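PDB 6X9L: aldehyde dehydrogenase family protein, which oxidises long-chain aliphatic aldehydes such as octanal, using NAD+ as the electron acceptor. Local coordinates for residues F272-M281 and E306-A315. The protein carries 1 engineered substitution. Numbering follows the deposited sequence.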
ATOM      1  N   PHE A 272      31.369  25.752   3.079  1.00 59.11           N
ATOM      2  CA  PHE A 272      30.435  26.370   2.121  1.00 58.59           C
ATOM      3  C   PHE A 272      31.049  26.466   0.734  1.00 58.50           C
ATOM      4  O   PHE A 272      30.386  26.130  -0.211  1.00 58.02           O
ATOM      5  CB  PHE A 272      29.925  27.691   2.686  1.00 58.50           C
ATOM      6  CG  PHE A 272      28.771  27.520   3.636  1.00 58.32           C
ATOM      7  CD1 PHE A 272      28.985  27.213   4.960  1.00 58.71           C
ATOM      8  CD2 PHE A 272      27.469  27.622   3.190  1.00 57.66           C
ATOM      9  CE1 PHE A 272      27.925  27.035   5.821  1.00 58.56           C
ATOM     10  CE2 PHE A 272      26.411  27.455   4.057  1.00 57.49           C
ATOM     11  CZ  PHE A 272      26.644  27.162   5.370  1.00 57.95           C
ATOM     12  N   ALA A 273      32.316  26.810   0.627  1.00 61.16           N
ATOM     13  CA  ALA A 273      32.929  26.910  -0.710  1.00 61.04           C
ATOM     14  C   ALA A 273      32.891  25.554  -1.411  1.00 60.86           C
ATOM     15  O   ALA A 273      32.685  25.544  -2.593  1.00 60.58           O
ATOM     16  CB  ALA A 273      34.339  27.380  -0.558  1.00 61.57           C
ATOM     17  N   ASN A 274      33.134  24.462  -0.703  1.00 74.13           N
ATOM     18  CA  ASN A 274      33.132  23.140  -1.359  1.00 73.93           C
ATOM     19  C   ASN A 274      31.754  22.487  -1.346  1.00 73.44           C
ATOM     20  O   ASN A 274      31.623  21.488  -2.010  1.00 73.24           O
ATOM     21  CB  ASN A 274      34.126  22.186  -0.718  1.00 74.41           C
ATOM     22  CG  ASN A 274      35.545  22.550  -1.068  1.00 74.84           C
ATOM     23  OD1 ASN A 274      36.484  21.989  -0.531  1.00 75.29           O
ATOM     24  ND2 ASN A 274      35.705  23.489  -1.976  1.00 74.72           N
ATOM     25  N   ALA A 275      30.783  23.011  -0.610  1.00 55.45           N
ATOM     26  CA  ALA A 275      29.482  22.311  -0.568  1.00 54.97           C
ATOM     27  C   ALA A 275      28.419  22.985  -1.431  1.00 54.41           C
ATOM     28  O   ALA A 275      27.518  22.306  -1.836  1.00 54.15           O
ATOM     29  CB  ALA A 275      29.020  22.135   0.852  1.00 55.10           C
ATOM     30  N   VAL A 276      28.507  24.284  -1.669  1.00 48.68           N
ATOM     31  CA  VAL A 276      27.456  24.943  -2.487  1.00 48.09           C
ATOM     32  C   VAL A 276      27.502  24.468  -3.940  1.00 47.82           C
ATOM     33  O   VAL A 276      26.463  24.221  -4.498  1.00 47.37           O
ATOM     34  CB  VAL A 276      27.516  26.470  -2.380  1.00 47.98           C
ATOM     35  CG1 VAL A 276      26.586  27.113  -3.375  1.00 47.46           C
ATOM     36  CG2 VAL A 276      27.181  26.934  -0.988  1.00 48.02           C
ATOM     37  N   PRO A 277      28.669  24.327  -4.580  1.00 54.96           N
ATOM     38  CA  PRO A 277      28.714  23.900  -5.956  1.00 54.69           C
ATOM     39  C   PRO A 277      28.125  22.507  -6.185  1.00 54.59           C
ATOM     40  O   PRO A 277      27.392  22.363  -7.084  1.00 54.26           O
ATOM     41  CB  PRO A 277      30.212  23.895  -6.260  1.00 54.98           C
ATOM     42  CG  PRO A 277      30.739  24.922  -5.341  1.00 55.36           C
ATOM     43  CD  PRO A 277      29.958  24.709  -4.071  1.00 55.40           C
ATOM     44  N   PRO A 278      28.425  21.485  -5.378  1.00 51.80           N
ATOM     45  CA  PRO A 278      27.855  20.168  -5.575  1.00 51.62           C
ATOM     46  C   PRO A 278      26.336  20.203  -5.409  1.00 51.11           C
ATOM     47  O   PRO A 278      25.705  19.496  -6.080  1.00 50.81           O
ATOM     48  CB  PRO A 278      28.557  19.315  -4.518  1.00 52.17           C
ATOM     49  CG  PRO A 278      29.826  20.050  -4.300  1.00 52.51           C
ATOM     50  CD  PRO A 278      29.391  21.493  -4.323  1.00 52.36           C
ATOM     51  N   GLY A 279      25.834  20.979  -4.460  1.00 43.61           N
ATOM     52  CA  GLY A 279      24.392  21.108  -4.325  1.00 43.21           C
ATOM     53  C   GLY A 279      23.735  21.681  -5.569  1.00 42.69           C
ATOM     54  O   GLY A 279      22.697  21.182  -6.018  1.00 42.30           O
ATOM     55  N   VAL A 280      24.328  22.742  -6.137  1.00 46.75           N
ATOM     56  CA  VAL A 280      23.824  23.330  -7.378  1.00 46.27           C
ATOM     57  C   VAL A 280      23.861  22.304  -8.500  1.00 46.20           C
ATOM     58  O   VAL A 280      22.880  22.114  -9.232  1.00 45.81           O
ATOM     59  CB  VAL A 280      24.640  24.580  -7.751  1.00 46.49           C
ATOM     60  CG1 VAL A 280      24.204  25.108  -9.098  1.00 46.19           C
ATOM     61  CG2 VAL A 280      24.522  25.661  -6.670  1.00 46.67           C
ATOM     62  N   MET A 281      25.002  21.635  -8.660  1.00 49.79           N
ATOM     63  CA  MET A 281      25.090  20.559  -9.636  1.00 49.71           C
ATOM     64  C   MET A 281      24.040  19.481  -9.369  1.00 49.57           C
ATOM     65  O   MET A 281      23.393  18.991 -10.297  1.00 49.35           O
ATOM     66  CB  MET A 281      26.501  19.973  -9.636  1.00 50.13           C
ATOM     67  CG  MET A 281      27.560  20.942 -10.126  1.00 50.47           C
ATOM     68  SD  MET A 281      27.244  21.526 -11.814  1.00 50.36           S
ATOM     69  CE  MET A 281      26.093  22.874 -11.560  1.00 50.10           C
ATOM     70  N   GLU A 306      27.272  34.727   0.622  1.00 61.93           N
ATOM     71  CA  GLU A 306      28.361  33.893   0.130  1.00 62.06           C
ATOM     72  C   GLU A 306      27.841  32.758  -0.753  1.00 61.60           C
ATOM     73  O   GLU A 306      28.400  32.490  -1.824  1.00 61.57           O
ATOM     74  CB  GLU A 306      29.172  33.340   1.297  1.00 62.87           C
ATOM     75  CG  GLU A 306      30.459  32.678   0.857  1.00 63.40           C
ATOM     76  CD  GLU A 306      31.267  32.102   2.006  1.00 64.34           C
ATOM     77  OE1 GLU A 306      31.858  31.019   1.803  1.00 64.24           O
ATOM     78  OE2 GLU A 306      31.324  32.724   3.099  1.00 65.31           O
ATOM     79  N   VAL A 307      26.772  32.075  -0.323  1.00 53.11           N
ATOM     80  CA  VAL A 307      26.271  30.950  -1.113  1.00 52.70           C
ATOM     81  C   VAL A 307      25.625  31.451  -2.399  1.00 52.20           C
ATOM     82  O   VAL A 307      25.739  30.808  -3.449  1.00 52.02           O
ATOM     83  CB  VAL A 307      25.309  30.053  -0.296  1.00 52.42           C
ATOM     84  CG1 VAL A 307      25.419  30.325   1.206  1.00 52.71           C
ATOM     85  CG2 VAL A 307      23.885  30.182  -0.777  1.00 51.78           C
ATOM     86  N   GLU A 308      24.949  32.606  -2.347  1.00 54.44           N
ATOM     87  CA  GLU A 308      24.448  33.220  -3.575  1.00 54.19           C
ATOM     88  C   GLU A 308      25.563  33.349  -4.606  1.00 54.60           C
ATOM     89  O   GLU A 308      25.463  32.818  -5.719  1.00 54.35           O
ATOM     90  CB  GLU A 308      23.829  34.586  -3.283  1.00 54.14           C
ATOM     91  CG  GLU A 308      22.419  34.545  -2.733  1.00 53.73           C
ATOM     92  CD  GLU A 308      21.893  35.940  -2.425  1.00 53.85           C
ATOM     93  OE1 GLU A 308      22.641  36.919  -2.654  1.00 54.27           O
ATOM     94  OE2 GLU A 308      20.740  36.066  -1.964  1.00 53.51           O
ATOM     95  N   ALA A 309      26.653  34.038  -4.237  1.00 55.40           N
ATOM     96  CA  ALA A 309      27.789  34.190  -5.145  1.00 55.67           C
ATOM     97  C   ALA A 309      28.295  32.840  -5.642  1.00 55.59           C
ATOM     98  O   ALA A 309      28.597  32.674  -6.831  1.00 55.48           O
ATOM     99  CB  ALA A 309      28.911  34.951  -4.448  1.00 56.23           C
ATOM    100  N   LEU A 310      28.405  31.864  -4.738  1.00 61.28           N
ATOM    101  CA  LEU A 310      28.911  30.555  -5.124  1.00 61.20           C
ATOM    102  C   LEU A 310      27.962  29.841  -6.073  1.00 60.68           C
ATOM    103  O   LEU A 310      28.405  29.048  -6.910  1.00 60.73           O
ATOM    104  CB  LEU A 310      29.143  29.713  -3.877  1.00 61.34           C
ATOM    105  CG  LEU A 310      30.342  30.160  -3.056  1.00 61.90           C
ATOM    106  CD1 LEU A 310      30.121  29.844  -1.573  1.00 62.08           C
ATOM    107  CD2 LEU A 310      31.576  29.458  -3.597  1.00 62.06           C
ATOM    108  N   ALA A 311      26.658  30.104  -5.955  1.00 52.88           N
ATOM    109  CA  ALA A 311      25.674  29.432  -6.800  1.00 52.37           C
ATOM    110  C   ALA A 311      25.650  30.028  -8.205  1.00 52.38           C
ATOM    111  O   ALA A 311      25.634  29.294  -9.202  1.00 52.25           O
ATOM    112  CB  ALA A 311      24.286  29.503  -6.157  1.00 51.88           C
ATOM    113  N   ALA A 312      25.640  31.361  -8.299  1.00 52.57           N
ATOM    114  CA  ALA A 312      25.791  32.015  -9.590  1.00 52.64           C
ATOM    115  C   ALA A 312      27.063  31.551 -10.277  1.00 53.14           C
ATOM    116  O   ALA A 312      27.069  31.270 -11.483  1.00 53.17           O
ATOM    117  CB  ALA A 312      25.818  33.528  -9.402  1.00 52.86           C
ATOM    118  N   GLN A 313      28.142  31.440  -9.505  1.00 63.50           N
ATOM    119  CA  GLN A 313      29.436  31.041 -10.040  1.00 63.85           C
ATOM    120  C   GLN A 313      29.377  29.654 -10.675  1.00 63.58           C
ATOM    121  O   GLN A 313      29.815  29.459 -11.816  1.00 63.68           O
ATOM    122  CB  GLN A 313      30.456  31.078  -8.916  1.00 64.29           C
ATOM    123  CG  GLN A 313      31.832  31.415  -9.326  1.00 64.94           C
ATOM    124  CD  GLN A 313      32.755  31.425  -8.142  1.00 65.50           C
ATOM    125  OE1 GLN A 313      32.410  31.935  -7.073  1.00 65.57           O
ATOM    126  NE2 GLN A 313      33.932  30.842  -8.314  1.00 65.92           N
ATOM    127  N   THR A 314      28.850  28.667  -9.949  1.00 60.01           N
ATOM    128  CA  THR A 314      28.829  27.321 -10.507  1.00 59.84           C
ATOM    129  C   THR A 314      27.761  27.173 -11.580  1.00 59.38           C
ATOM    130  O   THR A 314      27.969  26.447 -12.562  1.00 59.29           O
ATOM    131  CB  THR A 314      28.636  26.289  -9.401  1.00 59.79           C
ATOM    132  OG1 THR A 314      27.418  26.558  -8.717  1.00 59.54           O
ATOM    133  CG2 THR A 314      29.787  26.378  -8.400  1.00 60.33           C
ATOM    134  N   ALA A 315      26.634  27.874 -11.435  1.00 57.40           N
ATOM    135  CA  ALA A 315      25.632  27.876 -12.495  1.00 57.05           C
ATOM    136  C   ALA A 315      26.222  28.392 -13.802  1.00 57.32           C
ATOM    137  O   ALA A 315      26.087  27.751 -14.849  1.00 57.18           O
ATOM    138  CB  ALA A 315      24.420  28.709 -12.081  1.00 56.77           C
TER
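Val276 divides its two methyl groups between successive turns of the facing helix. CG1, anti to the backbone N (chi1 171°), lies 3.7 Å from Leu310 CB, while CG2 comes equally near to Val307 CB; the valine meets each of the two side chains at about a right angle. Beyond Leu310 CB the leucine bends back toward the start of helix 272-281, where its CD1 lies 4.0 Å from Phe272 O and CD2 rests near Ala273 CA. One turn further along, Val280 repeats the pattern, its CG2 at 3.9 Å from Ala311 CB and its CB and CG1 against Thr314 OG1. The axes of the two segments pass 8.8 Å apart at closest approach, at a signed crossing angle of -50°, and no hydrogen bond links the segments. Both helices belong to the aldehyde dehydrogenase catalytic domain, where they pack side by side on one face of the sheet that contains strands 296-300 and 396-402: Phe272 and Val307 both reach Val299, and Val280 touches Leu397. Thr314 turns its two branches to different uses. A chi1 of 59° tucks OG1 back over its own helix, where it donates to a lone pair of Leu310 O (3.2 Å), lying in the plane of that carbonyl; that oxygen also accepts from Thr314 N. Thr314 CG2 instead meets the Pro277 ring, 3.3 Å from Pro277 CB, the two side chains crossing at about a right angle. Pro277 and Pro278 lack the amide hydrogen for a bond to the preceding turn, and helix 272-281 kinks there. At the other end, Val307 CG1 approaches the Phe272 ring obliquely, 3.9 Å from CD2, while the Glu306 carboxylate pairs with Arg303.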